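Local atomic coordinates of cyclopenase asqI (Emericella nidulans, PDB entry 5YY3), a protein that catalyses the zinc-dependent conversion of 4'-methoxycyclopenin into 4'-methoxyviridicatin, with release of methyl isocyanate, in aspoquinolone biosynthesis. Residues 175-189 / 554-566. Numbering follows the deposited sequence.
Sequences YWRDDYDLNDSHYYW and RHGWPQNLMLPVG
A zinc-binding helix of the hemocyanin-like metal domain, which carries the ligand H186, packs here against a long loop of the Ig-like domain, with R554 gripping D184 across the interface. R554 binds side-on: R554 NH2 reaches D184 OD1 at 2.9 Å on its syn lone pair, and R554 NE reaches D184 OD2 at 3.2 Å. The two flat groups are nearly coplanar, 13° apart. The extended arginine chain lays CD over one face of the Y188 ring, a CH-pi contact. H555 ND1 sits at the edge of the Y188 ring, 3.4 Å from Y188 CE2, and W189 completes the aromatic cluster. S185 OG donates to G556 O at 2.7 Å. At the helix start, D179 is the N-cap. D179 OD1 accepts from L182 N, while D179 OD2 accepts from N560 ND2 at 2.8 Å. Next to it, W176 CZ2 comes to W557 CZ2 at 3.3 Å, and L561 CD1 lies over one W176 face. A water links W176 NE1 to L563 O. R554 NH2 also bonds P139 O, R536 pairs with D184, and K461 of strand 461-475 with D179. Helix 210-231 borders W176, W189 and W557, and strand 443-449 flanks Y175 and V565.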
ATOM      1  N   TYR A 175      -9.901  -8.946 -12.718  1.00 18.49           N
ATOM      2  CA  TYR A 175      -9.575 -10.084 -13.607  1.00 21.38           C
ATOM      3  C   TYR A 175     -10.613 -11.207 -13.480  1.00 21.50           C
ATOM      4  O   TYR A 175     -10.959 -11.897 -14.445  1.00 20.85           O
ATOM      5  CB  TYR A 175      -8.167 -10.651 -13.316  1.00 19.92           C
ATOM      6  CG  TYR A 175      -8.063 -11.400 -11.997  1.00 19.41           C
ATOM      7  CD1 TYR A 175      -7.751 -10.729 -10.812  1.00 17.58           C
ATOM      8  CD2 TYR A 175      -8.282 -12.775 -11.935  1.00 17.38           C
ATOM      9  CE1 TYR A 175      -7.668 -11.410  -9.605  1.00 16.44           C
ATOM     10  CE2 TYR A 175      -8.212 -13.458 -10.739  1.00 19.54           C
ATOM     11  CZ  TYR A 175      -7.898 -12.776  -9.574  1.00 16.90           C
ATOM     12  OH  TYR A 175      -7.828 -13.469  -8.375  1.00 20.33           O
ATOM     13  N   TRP A 176     -11.115 -11.370 -12.269  1.00 20.42           N
ATOM     14  CA  TRP A 176     -12.076 -12.401 -11.972  1.00 20.04           C
ATOM     15  C   TRP A 176     -13.474 -11.954 -12.414  1.00 23.69           C
ATOM     16  O   TRP A 176     -14.198 -12.715 -13.051  1.00 25.59           O
ATOM     17  CB  TRP A 176     -12.035 -12.699 -10.477  1.00 19.67           C
ATOM     18  CG  TRP A 176     -12.514 -14.032 -10.034  1.00 18.03           C
ATOM     19  CD1 TRP A 176     -11.765 -15.153  -9.887  1.00 17.73           C
ATOM     20  CD2 TRP A 176     -13.844 -14.371  -9.588  1.00 18.48           C
ATOM     21  NE1 TRP A 176     -12.541 -16.180  -9.398  1.00 19.34           N
ATOM     22  CE2 TRP A 176     -13.816 -15.726  -9.207  1.00 17.04           C
ATOM     23  CE3 TRP A 176     -15.041 -13.659  -9.480  1.00 17.67           C
ATOM     24  CZ2 TRP A 176     -14.951 -16.390  -8.728  1.00 19.84           C
ATOM     25  CZ3 TRP A 176     -16.176 -14.328  -9.006  1.00 18.57           C
ATOM     26  CH2 TRP A 176     -16.119 -15.678  -8.643  1.00 16.39           C
ATOM     27  N   ARG A 177     -13.853 -10.722 -12.094  1.00 20.12           N
ATOM     28  CA  ARG A 177     -15.199 -10.248 -12.459  1.00 21.14           C
ATOM     29  C   ARG A 177     -15.369 -10.033 -13.966  1.00 25.68           C
ATOM     30  O   ARG A 177     -16.470 -10.224 -14.504  1.00 19.93           O
ATOM     31  CB  ARG A 177     -15.530  -8.959 -11.717  1.00 20.70           C
ATOM     32  CG  ARG A 177     -15.545  -9.092 -10.183  1.00 21.56           C
ATOM     33  CD  ARG A 177     -16.087  -7.807  -9.542  1.00 19.74           C
ATOM     34  NE  ARG A 177     -15.399  -6.639 -10.083  1.00 24.35           N
ATOM     35  CZ  ARG A 177     -14.460  -5.943  -9.441  1.00 21.72           C
ATOM     36  NH1 ARG A 177     -14.099  -6.259  -8.202  1.00 19.18           N
ATOM     37  NH2 ARG A 177     -13.885  -4.916 -10.039  1.00 22.16           N
ATOM     38  N   ASP A 178     -14.292  -9.649 -14.653  1.00 19.95           N
ATOM     39  CA  ASP A 178     -14.351  -9.436 -16.100  1.00 20.19           C
ATOM     40  C   ASP A 178     -14.055 -10.698 -16.888  1.00 22.85           C
ATOM     41  O   ASP A 178     -13.984 -10.655 -18.117  1.00 25.01           O
ATOM     42  CB  ASP A 178     -13.357  -8.370 -16.544  1.00 22.43           C
ATOM     43  CG  ASP A 178     -13.770  -6.984 -16.151  1.00 21.73           C
ATOM     44  OD1 ASP A 178     -14.955  -6.662 -16.253  1.00 20.97           O
ATOM     45  OD2 ASP A 178     -12.885  -6.194 -15.761  1.00 31.06           O
ATOM     46  N   ASP A 179     -13.831 -11.809 -16.203  1.00 20.67           N
ATOM     47  CA  ASP A 179     -13.490 -13.027 -16.920  1.00 24.57           C
ATOM     48  C   ASP A 179     -14.561 -13.338 -17.970  1.00 21.19           C
ATOM     49  O   ASP A 179     -15.754 -13.419 -17.657  1.00 23.67           O
ATOM     50  CB  ASP A 179     -13.313 -14.192 -15.961  1.00 18.55           C
ATOM     51  CG  ASP A 179     -12.939 -15.464 -16.674  1.00 22.32           C
ATOM     52  OD1 ASP A 179     -13.836 -16.081 -17.280  1.00 22.75           O
ATOM     53  OD2 ASP A 179     -11.751 -15.852 -16.633  1.00 22.20           O
ATOM     54  N   TYR A 180     -14.118 -13.485 -19.216  1.00 25.19           N
ATOM     55  CA  TYR A 180     -15.029 -13.718 -20.328  1.00 25.08           C
ATOM     56  C   TYR A 180     -15.914 -14.929 -20.080  1.00 26.21           C
ATOM     57  O   TYR A 180     -17.106 -14.897 -20.355  1.00 24.29           O
ATOM     58  CB  TYR A 180     -14.276 -13.933 -21.659  1.00 23.88           C
ATOM     59  CG  TYR A 180     -15.254 -14.331 -22.741  1.00 28.13           C
ATOM     60  CD1 TYR A 180     -16.086 -13.375 -23.328  1.00 30.31           C
ATOM     61  CD2 TYR A 180     -15.428 -15.669 -23.107  1.00 25.97           C
ATOM     62  CE1 TYR A 180     -17.024 -13.726 -24.283  1.00 27.29           C
ATOM     63  CE2 TYR A 180     -16.369 -16.029 -24.063  1.00 26.81           C
ATOM     64  CZ  TYR A 180     -17.166 -15.045 -24.640  1.00 27.64           C
ATOM     65  OH  TYR A 180     -18.097 -15.371 -25.587  1.00 28.86           O
ATOM     66  N   ASP A 181     -15.319 -16.016 -19.595  1.00 22.88           N
ATOM     67  CA  ASP A 181     -16.053 -17.257 -19.500  1.00 22.17           C
ATOM     68  C   ASP A 181     -17.005 -17.236 -18.306  1.00 21.20           C
ATOM     69  O   ASP A 181     -18.066 -17.855 -18.349  1.00 22.77           O
ATOM     70  CB  ASP A 181     -15.077 -18.444 -19.450  1.00 22.33           C
ATOM     71  CG  ASP A 181     -14.286 -18.592 -20.755  1.00 27.11           C
ATOM     72  OD1 ASP A 181     -14.866 -19.098 -21.742  1.00 27.95           O
ATOM     73  OD2 ASP A 181     -13.099 -18.181 -20.807  1.00 26.44           O
ATOM     74  N   LEU A 182     -16.650 -16.527 -17.244  1.00 19.55           N
ATOM     75  CA  LEU A 182     -17.633 -16.299 -16.193  1.00 20.64           C
ATOM     76  C   LEU A 182     -18.799 -15.514 -16.779  1.00 23.61           C
ATOM     77  O   LEU A 182     -19.960 -15.833 -16.550  1.00 22.44           O
ATOM     78  CB  LEU A 182     -17.030 -15.542 -15.011  1.00 19.20           C
ATOM     79  CG  LEU A 182     -17.997 -15.033 -13.945  1.00 23.08           C
ATOM     80  CD1 LEU A 182     -18.763 -16.182 -13.321  1.00 21.69           C
ATOM     81  CD2 LEU A 182     -17.253 -14.232 -12.874  1.00 20.84           C
ATOM     82  N   ASN A 183     -18.488 -14.492 -17.557  1.00 23.21           N
ATOM     83  CA  ASN A 183     -19.532 -13.639 -18.075  1.00 21.64           C
ATOM     84  C   ASN A 183     -20.370 -14.337 -19.128  1.00 26.00           C
ATOM     85  O   ASN A 183     -21.607 -14.200 -19.137  1.00 24.61           O
ATOM     86  CB  ASN A 183     -18.929 -12.359 -18.627  1.00 25.35           C
ATOM     87  CG  ASN A 183     -18.769 -11.306 -17.559  1.00 24.79           C
ATOM     88  OD1 ASN A 183     -19.707 -10.563 -17.273  1.00 25.35           O
ATOM     89  ND2 ASN A 183     -17.588 -11.257 -16.935  1.00 23.61           N
ATOM     90  N   ASP A 184     -19.728 -15.109 -20.000  1.00 22.71           N
ATOM     91  CA  ASP A 184     -20.513 -15.847 -20.981  1.00 28.41           C
ATOM     92  C   ASP A 184     -21.361 -16.904 -20.279  1.00 25.13           C
ATOM     93  O   ASP A 184     -22.499 -17.130 -20.665  1.00 29.17           O
ATOM     94  CB  ASP A 184     -19.651 -16.516 -22.063  1.00 24.45           C
ATOM     95  CG  ASP A 184     -20.491 -17.392 -23.004  1.00 25.90           C
ATOM     96  OD1 ASP A 184     -21.245 -16.822 -23.828  1.00 24.79           O
ATOM     97  OD2 ASP A 184     -20.432 -18.643 -22.888  1.00 27.93           O
ATOM     98  N   SER A 185     -20.814 -17.543 -19.247  1.00 23.22           N
ATOM     99  CA  SER A 185     -21.577 -18.544 -18.497  1.00 24.11           C
ATOM    100  C   SER A 185     -22.813 -17.945 -17.822  1.00 25.56           C
ATOM    101  O   SER A 185     -23.904 -18.531 -17.835  1.00 24.50           O
ATOM    102  CB  SER A 185     -20.690 -19.211 -17.444  1.00 21.71           C
ATOM    103  OG  SER A 185     -21.483 -19.780 -16.419  1.00 22.77           O
ATOM    104  N   HIS A 186     -22.622 -16.786 -17.203  1.00 25.45           N
ATOM    105  CA  HIS A 186     -23.678 -16.093 -16.488  1.00 25.48           C
ATOM    106  C   HIS A 186     -24.765 -15.660 -17.468  1.00 28.64           C
ATOM    107  O   HIS A 186     -25.956 -15.665 -17.154  1.00 29.48           O
ATOM    108  CB  HIS A 186     -23.088 -14.888 -15.760  1.00 23.02           C
ATOM    109  CG  HIS A 186     -24.099 -13.999 -15.102  1.00 28.63           C
ATOM    110  ND1 HIS A 186     -24.627 -14.266 -13.858  1.00 29.79           N
ATOM    111  CD2 HIS A 186     -24.650 -12.827 -15.506  1.00 24.50           C
ATOM    112  CE1 HIS A 186     -25.460 -13.300 -13.523  1.00 29.41           C
ATOM    113  NE2 HIS A 186     -25.491 -12.414 -14.503  1.00 26.56           N
ATOM    114  N   TYR A 187     -24.323 -15.286 -18.659  1.00 28.57           N
ATOM    115  CA  TYR A 187     -25.179 -14.784 -19.724  1.00 27.10           C
ATOM    116  C   TYR A 187     -26.113 -15.881 -20.222  1.00 32.40           C
ATOM    117  O   TYR A 187     -27.305 -15.657 -20.415  1.00 34.31           O
ATOM    118  CB  TYR A 187     -24.284 -14.243 -20.826  1.00 26.75           C
ATOM    119  CG  TYR A 187     -24.869 -13.948 -22.184  1.00 30.68           C
ATOM    120  CD1 TYR A 187     -25.608 -12.785 -22.420  1.00 31.37           C
ATOM    121  CD2 TYR A 187     -24.584 -14.776 -23.267  1.00 29.85           C
ATOM    122  CE1 TYR A 187     -26.093 -12.485 -23.687  1.00 32.49           C
ATOM    123  CE2 TYR A 187     -25.056 -14.490 -24.531  1.00 34.06           C
ATOM    124  CZ  TYR A 187     -25.806 -13.340 -24.737  1.00 42.23           C
ATOM    125  OH  TYR A 187     -26.278 -13.066 -26.000  1.00 43.51           O
ATOM    126  N   TYR A 188     -25.571 -17.078 -20.400  1.00 28.39           N
ATOM    127  CA  TYR A 188     -26.388 -18.202 -20.809  1.00 28.20           C
ATOM    128  C   TYR A 188     -27.267 -18.674 -19.650  1.00 28.74           C
ATOM    129  O   TYR A 188     -28.394 -19.108 -19.864  1.00 27.95           O
ATOM    130  CB  TYR A 188     -25.500 -19.347 -21.334  1.00 24.68           C
ATOM    131  CG  TYR A 188     -26.273 -20.572 -21.800  1.00 28.30           C
ATOM    132  CD1 TYR A 188     -27.171 -20.498 -22.869  1.00 30.52           C
ATOM    133  CD2 TYR A 188     -26.106 -21.803 -21.174  1.00 30.14           C
ATOM    134  CE1 TYR A 188     -27.890 -21.623 -23.297  1.00 28.06           C
ATOM    135  CE2 TYR A 188     -26.813 -22.938 -21.599  1.00 31.22           C
ATOM    136  CZ  TYR A 188     -27.701 -22.842 -22.658  1.00 35.38           C
ATOM    137  OH  TYR A 188     -28.394 -23.966 -23.068  1.00 34.19           O
ATOM    138  N   TRP A 189     -26.758 -18.572 -18.427  1.00 27.16           N
ATOM    139  CA  TRP A 189     -27.488 -19.061 -17.264  1.00 26.95           C
ATOM    140  C   TRP A 189     -28.865 -18.425 -17.173  1.00 30.12           C
ATOM    141  O   TRP A 189     -29.850 -19.076 -16.847  1.00 31.90           O
ATOM    142  CB  TRP A 189     -26.712 -18.789 -15.973  1.00 26.91           C
ATOM    143  CG  TRP A 189     -27.278 -19.476 -14.757  1.00 29.00           C
ATOM    144  CD1 TRP A 189     -26.999 -20.736 -14.334  1.00 32.91           C
ATOM    145  CD2 TRP A 189     -28.208 -18.935 -13.805  1.00 29.34           C
ATOM    146  NE1 TRP A 189     -27.695 -21.019 -13.180  1.00 30.69           N
ATOM    147  CE2 TRP A 189     -28.444 -19.928 -12.836  1.00 25.51           C
ATOM    148  CE3 TRP A 189     -28.859 -17.705 -13.678  1.00 34.21           C
ATOM    149  CZ2 TRP A 189     -29.307 -19.738 -11.762  1.00 29.29           C
ATOM    150  CZ3 TRP A 189     -29.726 -17.517 -12.596  1.00 34.71           C
ATOM    151  CH2 TRP A 189     -29.936 -18.528 -11.658  1.00 26.82           C
ATOM    152  N   ARG A 554     -22.783 -25.036 -20.588  1.00 27.82           N
ATOM    153  CA  ARG A 554     -22.292 -23.705 -20.925  1.00 24.02           C
ATOM    154  C   ARG A 554     -22.453 -22.750 -19.748  1.00 24.50           C
ATOM    155  O   ARG A 554     -21.616 -21.876 -19.533  1.00 20.62           O
ATOM    156  CB  ARG A 554     -23.008 -23.159 -22.160  1.00 20.59           C
ATOM    157  CG  ARG A 554     -22.489 -21.805 -22.654  1.00 27.04           C
ATOM    158  CD  ARG A 554     -23.311 -21.287 -23.832  1.00 25.61           C
ATOM    159  NE  ARG A 554     -23.126 -19.866 -24.080  1.00 26.71           N
ATOM    160  CZ  ARG A 554     -23.689 -19.212 -25.093  1.00 30.12           C
ATOM    161  NH1 ARG A 554     -24.484 -19.861 -25.937  1.00 29.27           N
ATOM    162  NH2 ARG A 554     -23.458 -17.914 -25.270  1.00 26.45           N
ATOM    163  N   HIS A 555     -23.526 -22.933 -18.982  1.00 25.35           N
ATOM    164  CA  HIS A 555     -23.815 -22.081 -17.826  1.00 25.03           C
ATOM    165  C   HIS A 555     -23.255 -22.643 -16.513  1.00 24.48           C
ATOM    166  O   HIS A 555     -23.629 -22.196 -15.431  1.00 25.11           O
ATOM    167  CB  HIS A 555     -25.315 -21.868 -17.686  1.00 25.31           C
ATOM    168  CG  HIS A 555     -26.103 -23.142 -17.593  1.00 24.78           C
ATOM    169  ND1 HIS A 555     -26.028 -24.133 -18.552  1.00 23.53           N
ATOM    170  CD2 HIS A 555     -26.977 -23.584 -16.662  1.00 24.08           C
ATOM    171  CE1 HIS A 555     -26.827 -25.127 -18.213  1.00 23.58           C
ATOM    172  NE2 HIS A 555     -27.417 -24.821 -17.072  1.00 25.90           N
ATOM    173  N   GLY A 556     -22.354 -23.614 -16.606  1.00 22.03           N
ATOM    174  CA  GLY A 556     -21.623 -24.070 -15.436  1.00 22.15           C
ATOM    175  C   GLY A 556     -20.470 -23.138 -15.038  1.00 24.97           C
ATOM    176  O   GLY A 556     -20.286 -22.050 -15.601  1.00 21.41           O
ATOM    177  N   TRP A 557     -19.689 -23.563 -14.054  1.00 23.15           N
ATOM    178  CA  TRP A 557     -18.569 -22.762 -13.582  1.00 23.90           C
ATOM    179  C   TRP A 557     -17.343 -22.913 -14.503  1.00 23.05           C
ATOM    180  O   TRP A 557     -16.978 -24.020 -14.871  1.00 22.97           O
ATOM    181  CB  TRP A 557     -18.206 -23.152 -12.150  1.00 25.50           C
ATOM    182  CG  TRP A 557     -17.371 -22.102 -11.542  1.00 26.51           C
ATOM    183  CD1 TRP A 557     -16.032 -22.167 -11.260  1.00 21.03           C
ATOM    184  CD2 TRP A 557     -17.796 -20.786 -11.206  1.00 20.67           C
ATOM    185  NE1 TRP A 557     -15.611 -20.974 -10.726  1.00 24.54           N
ATOM    186  CE2 TRP A 557     -16.675 -20.099 -10.690  1.00 21.84           C
ATOM    187  CE3 TRP A 557     -19.027 -20.110 -11.277  1.00 23.01           C
ATOM    188  CZ2 TRP A 557     -16.734 -18.765 -10.262  1.00 19.39           C
ATOM    189  CZ3 TRP A 557     -19.096 -18.797 -10.829  1.00 21.36           C
ATOM    190  CH2 TRP A 557     -17.953 -18.137 -10.334  1.00 23.54           C
ATOM    191  N   PRO A 558     -16.724 -21.789 -14.898  1.00 25.00           N
ATOM    192  CA  PRO A 558     -15.570 -21.874 -15.812  1.00 24.48           C
ATOM    193  C   PRO A 558     -14.419 -22.745 -15.248  1.00 23.79           C
ATOM    194  O   PRO A 558     -14.061 -22.609 -14.074  1.00 22.56           O
ATOM    195  CB  PRO A 558     -15.135 -20.408 -15.963  1.00 20.61           C
ATOM    196  CG  PRO A 558     -16.357 -19.602 -15.609  1.00 19.38           C
ATOM    197  CD  PRO A 558     -17.086 -20.394 -14.574  1.00 22.53           C
ATOM    198  N   GLN A 559     -13.871 -23.635 -16.069  1.00 21.26           N
ATOM    199  CA  GLN A 559     -12.776 -24.512 -15.635  1.00 24.66           C
ATOM    200  C   GLN A 559     -11.557 -23.717 -15.113  1.00 23.41           C
ATOM    201  O   GLN A 559     -10.939 -24.094 -14.114  1.00 21.57           O
ATOM    202  CB  GLN A 559     -12.353 -25.437 -16.789  1.00 25.61           C
ATOM    203  CG  GLN A 559     -11.255 -26.444 -16.437  1.00 21.39           C
ATOM    204  CD  GLN A 559     -11.640 -27.320 -15.257  1.00 23.86           C
ATOM    205  OE1 GLN A 559     -12.606 -28.087 -15.321  1.00 24.53           O
ATOM    206  NE2 GLN A 559     -10.899 -27.194 -14.161  1.00 21.70           N
ATOM    207  N   ASN A 560     -11.238 -22.606 -15.776  1.00 21.67           N
ATOM    208  CA  ASN A 560     -10.119 -21.766 -15.372  1.00 21.97           C
ATOM    209  C   ASN A 560     -10.314 -21.073 -14.020  1.00 22.22           C
ATOM    210  O   ASN A 560      -9.339 -20.587 -13.439  1.00 22.73           O
ATOM    211  CB  ASN A 560      -9.842 -20.702 -16.421  1.00 17.27           C
ATOM    212  CG  ASN A 560     -10.945 -19.678 -16.501  1.00 19.75           C
ATOM    213  OD1 ASN A 560     -12.107 -20.032 -16.660  1.00 22.79           O
ATOM    214  ND2 ASN A 560     -10.589 -18.401 -16.390  1.00 19.71           N
ATOM    215  N   LEU A 561     -11.553 -21.032 -13.517  1.00 19.95           N
ATOM    216  CA  LEU A 561     -11.820 -20.419 -12.215  1.00 20.72           C
ATOM    217  C   LEU A 561     -12.167 -21.448 -11.158  1.00 19.81           C
ATOM    218  O   LEU A 561     -12.611 -21.080 -10.071  1.00 21.83           O
ATOM    219  CB  LEU A 561     -12.975 -19.401 -12.301  1.00 16.18           C
ATOM    220  CG  LEU A 561     -12.830 -18.274 -13.310  1.00 16.50           C
ATOM    221  CD1 LEU A 561     -14.005 -17.315 -13.198  1.00 19.89           C
ATOM    222  CD2 LEU A 561     -11.506 -17.546 -13.099  1.00 17.87           C
ATOM    223  N   MET A 562     -11.992 -22.731 -11.468  1.00 21.76           N
ATOM    224  CA  MET A 562     -12.416 -23.784 -10.543  1.00 20.57           C
ATOM    225  C   MET A 562     -11.669 -23.682  -9.236  1.00 21.57           C
ATOM    226  O   MET A 562     -12.229 -23.900  -8.165  1.00 21.85           O
ATOM    227  CB  MET A 562     -12.218 -25.168 -11.159  1.00 22.04           C
ATOM    228  CG  MET A 562     -13.345 -25.569 -12.108  1.00 19.78           C
ATOM    229  SD  MET A 562     -14.870 -25.913 -11.215  1.00 23.31           S
ATOM    230  CE  MET A 562     -14.401 -27.418 -10.351  1.00 19.18           C
ATOM    231  N   LEU A 563     -10.393 -23.330  -9.326  1.00 21.79           N
ATOM    232  CA  LEU A 563      -9.575 -23.164  -8.131  1.00 21.96           C
ATOM    233  C   LEU A 563      -9.517 -21.705  -7.706  1.00 20.15           C
ATOM    234  O   LEU A 563      -9.286 -20.835  -8.541  1.00 21.06           O
ATOM    235  CB  LEU A 563      -8.163 -23.694  -8.384  1.00 18.28           C
ATOM    236  CG  LEU A 563      -7.667 -25.028  -7.837  1.00 20.48           C
ATOM    237  CD1 LEU A 563      -8.735 -26.073  -7.827  1.00 21.37           C
ATOM    238  CD2 LEU A 563      -6.465 -25.485  -8.641  1.00 24.26           C
ATOM    239  N   PRO A 564      -9.725 -21.430  -6.410  1.00 18.75           N
ATOM    240  CA  PRO A 564      -9.341 -20.110  -5.907  1.00 19.58           C
ATOM    241  C   PRO A 564      -7.888 -19.835  -6.266  1.00 19.28           C
ATOM    242  O   PRO A 564      -7.119 -20.779  -6.306  1.00 17.98           O
ATOM    243  CB  PRO A 564      -9.535 -20.240  -4.401  1.00 20.28           C
ATOM    244  CG  PRO A 564     -10.648 -21.256  -4.270  1.00 17.99           C
ATOM    245  CD  PRO A 564     -10.393 -22.243  -5.380  1.00 20.65           C
ATOM    246  N   VAL A 565      -7.534 -18.585  -6.543  1.00 19.43           N
ATOM    247  CA  VAL A 565      -6.209 -18.239  -7.049  1.00 22.34           C
ATOM    248  C   VAL A 565      -5.071 -18.644  -6.073  1.00 23.03           C
ATOM    249  O   VAL A 565      -3.971 -18.997  -6.508  1.00 20.70           O
ATOM    250  CB  VAL A 565      -6.137 -16.716  -7.385  1.00 18.74           C
ATOM    251  CG1 VAL A 565      -6.322 -15.860  -6.143  1.00 19.54           C
ATOM    252  CG2 VAL A 565      -4.838 -16.349  -8.111  1.00 16.20           C
ATOM    253  N   GLY A 566      -5.342 -18.623  -4.768  1.00 19.48           N
ATOM    254  CA  GLY A 566      -4.349 -19.006  -3.783  1.00 19.42           C
ATOM    255  C   GLY A 566      -3.340 -17.913  -3.477  1.00 20.93           C
ATOM    256  O   GLY A 566      -3.532 -16.750  -3.843  1.00 21.47           O
TER
HETATM  257  O   HOH W   1     -10.935 -18.463  -8.743  1.00 20.71           O